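Local coordinates for protein DNA polymerase sliding clamp (Archaeoglobus fulgidus, PDB 1RWZ) that forms a ring-shaped sliding clamp around DNA, probably a moving platform that tethers the DNA polymerase and other processing proteins during replication, at residues I5-L10 / E226-R231. Sequence-based numbering, arbitrary orientation.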
loop_
_atom_site.group_PDB
_atom_site.type_symbol
_atom_site.label_atom_id
_atom_site.label_comp_id
_atom_site.label_asym_id
_atom_site.label_seq_id
_atom_site.Cartn_x
_atom_site.Cartn_y
_atom_site.Cartn_z
ATOM N N ILE A 5 -6.114 -15.525 -27.399
ATOM C CA ILE A 5 -5.668 -14.228 -26.920
ATOM C C ILE A 5 -6.756 -13.702 -25.998
ATOM O O ILE A 5 -7.937 -13.705 -26.346
ATOM C CB ILE A 5 -5.415 -13.252 -28.087
ATOM C CG1 ILE A 5 -4.276 -13.796 -28.961
ATOM C CG2 ILE A 5 -5.061 -11.866 -27.549
ATOM C CD1 ILE A 5 -3.874 -12.880 -30.120
ATOM N N MET A 6 -6.349 -13.269 -24.810
ATOM C CA MET A 6 -7.278 -12.781 -23.800
ATOM C C MET A 6 -6.674 -11.580 -23.079
ATOM O O MET A 6 -5.471 -11.357 -23.158
ATOM C CB MET A 6 -7.535 -13.903 -22.793
ATOM C CG MET A 6 -6.281 -14.295 -22.006
ATOM S SD MET A 6 -6.322 -15.999 -21.383
ATOM C CE MET A 6 -7.644 -15.883 -20.237
ATOM N N THR A 7 -7.497 -10.809 -22.375
ATOM C CA THR A 7 -6.968 -9.661 -21.647
ATOM C C THR A 7 -6.189 -10.164 -20.434
ATOM O O THR A 7 -6.478 -11.242 -19.901
ATOM C CB THR A 7 -8.080 -8.723 -21.139
ATOM O OG1 THR A 7 -8.807 -9.362 -20.079
ATOM C CG2 THR A 7 -9.033 -8.373 -22.269
ATOM N N GLY A 8 -5.201 -9.384 -20.011
ATOM C CA GLY A 8 -4.403 -9.761 -18.858
ATOM C C GLY A 8 -5.262 -9.944 -17.621
ATOM O O GLY A 8 -5.062 -10.885 -16.849
ATOM N N GLU A 9 -6.231 -9.052 -17.430
ATOM C CA GLU A 9 -7.109 -9.141 -16.271
ATOM C C GLU A 9 -7.882 -10.455 -16.275
ATOM O O GLU A 9 -8.087 -11.066 -15.223
ATOM C CB GLU A 9 -8.087 -7.959 -16.243
ATOM C CG GLU A 9 -9.053 -7.991 -15.063
ATOM C CD GLU A 9 -10.021 -6.818 -15.052
ATOM O OE1 GLU A 9 -10.353 -6.303 -16.141
ATOM O OE2 GLU A 9 -10.466 -6.425 -13.950
ATOM N N LEU A 10 -8.306 -10.902 -17.452
ATOM C CA LEU A 10 -9.054 -12.153 -17.529
ATOM C C LEU A 10 -8.186 -13.318 -17.067
ATOM O O LEU A 10 -8.614 -14.142 -16.255
ATOM C CB LEU A 10 -9.547 -12.391 -18.958
ATOM C CG LEU A 10 -10.417 -13.626 -19.223
ATOM C CD1 LEU A 10 -11.589 -13.680 -18.237
ATOM C CD2 LEU A 10 -10.925 -13.566 -20.655
ATOM N N GLU A 226 -19.706 -13.441 -11.858
ATOM C CA GLU A 226 -19.471 -13.113 -13.262
ATOM C C GLU A 226 -18.455 -11.987 -13.143
ATOM O O GLU A 226 -18.759 -10.903 -12.641
ATOM C CB GLU A 226 -20.772 -12.685 -13.944
ATOM C CG GLU A 226 -21.742 -13.858 -14.015
ATOM C CD GLU A 226 -23.036 -13.543 -14.731
ATOM O OE1 GLU A 226 -23.032 -13.464 -15.976
ATOM O OE2 GLU A 226 -24.058 -13.379 -14.039
ATOM N N LEU A 227 -17.235 -12.273 -13.584
ATOM C CA LEU A 227 -16.114 -11.348 -13.439
ATOM C C LEU A 227 -15.482 -10.816 -14.716
ATOM O O LEU A 227 -15.722 -11.322 -15.805
ATOM C CB LEU A 227 -15.014 -12.043 -12.630
ATOM C CG LEU A 227 -15.465 -12.775 -11.362
ATOM C CD1 LEU A 227 -14.293 -13.578 -10.781
ATOM C CD2 LEU A 227 -15.977 -11.765 -10.356
ATOM N N VAL A 228 -14.636 -9.801 -14.539
ATOM C CA VAL A 228 -13.901 -9.171 -15.633
ATOM C C VAL A 228 -14.818 -8.694 -16.754
ATOM O O VAL A 228 -14.725 -9.149 -17.895
ATOM C CB VAL A 228 -12.840 -10.142 -16.206
ATOM C CG1 VAL A 228 -11.871 -9.388 -17.114
ATOM C CG2 VAL A 228 -12.073 -10.804 -15.058
ATOM N N GLY A 229 -15.699 -7.757 -16.421
ATOM C CA GLY A 229 -16.621 -7.246 -17.419
ATOM C C GLY A 229 -17.583 -8.320 -17.894
ATOM O O GLY A 229 -18.088 -8.266 -19.016
ATOM N N GLY A 230 -17.840 -9.302 -17.037
ATOM C CA GLY A 230 -18.748 -10.374 -17.401
ATOM C C GLY A 230 -18.154 -11.365 -18.387
ATOM O O GLY A 230 -18.883 -12.142 -19.010
ATOM N N ARG A 231 -16.833 -11.352 -18.530
ATOM C CA ARG A 231 -16.168 -12.261 -19.456
ATOM C C ARG A 231 -16.010 -13.673 -18.902
ATOM O O ARG A 231 -15.980 -14.649 -19.659
ATOM C CB ARG A 231 -14.780 -11.735 -19.824
ATOM C CG ARG A 231 -14.755 -10.455 -20.662
ATOM C CD ARG A 231 -13.312 -10.163 -21.053
ATOM N NE ARG A 231 -13.112 -8.932 -21.818
ATOM C CZ ARG A 231 -13.223 -7.701 -21.325
ATOM N NH1 ARG A 231 -13.554 -7.505 -20.053
ATOM N NH2 ARG A 231 -12.957 -6.659 -22.100
#
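Val228 presses its CG1 methyl against the first turn of helix 8-19, beside the extended side chain of Glu9. The two side chains run past each other in opposite directions, and CG1 lies 3.6 Å from Glu9 OE1 and close to Glu9 CG, so that the methyl rests against both the chain and its terminal carboxylate. The same methyl sits 3.9 Å from Leu10 N and also meets Leu10 CB; the second branch, CG2, faces Glu9 O. Thr7 is the N-cap of this helix. With chi1 at 70°, its OG1 turns back over its own backbone and accepts from Leu10 N at 3.1 Å, while CG2 is turned toward 226-231, over one face of the Arg231 guanidinium.

Residues 228-231 form a type I' turn, the tight hairpin connection between the antiparallel strands 221-227 and 232-238 of the C-terminal domain, in the sheet that joins the two halves of the subunit through pairing of 232-238 with 45-52; it reaches the start of the first helix of the N-terminal domain, and no other chain of the trimeric ring touches either segment. Val228 enters the turn in a left-handed backbone conformation (phi 54°), followed by two glycines of positive phi. Val228 O takes two bonds from Arg231, from opposite faces of its carbonyl plane: the turn bond from Arg231 N, and one from NH1 at 3.0 Å. The arginine chain is extended from CG to NE and then bends at chi4 (71°), bringing NH1 back to the turn. Its aliphatic part lies across Leu10, whose CD1 and CD2 touch Arg231 CB and CD, at 4.1 Å in the case of CD1 and CB.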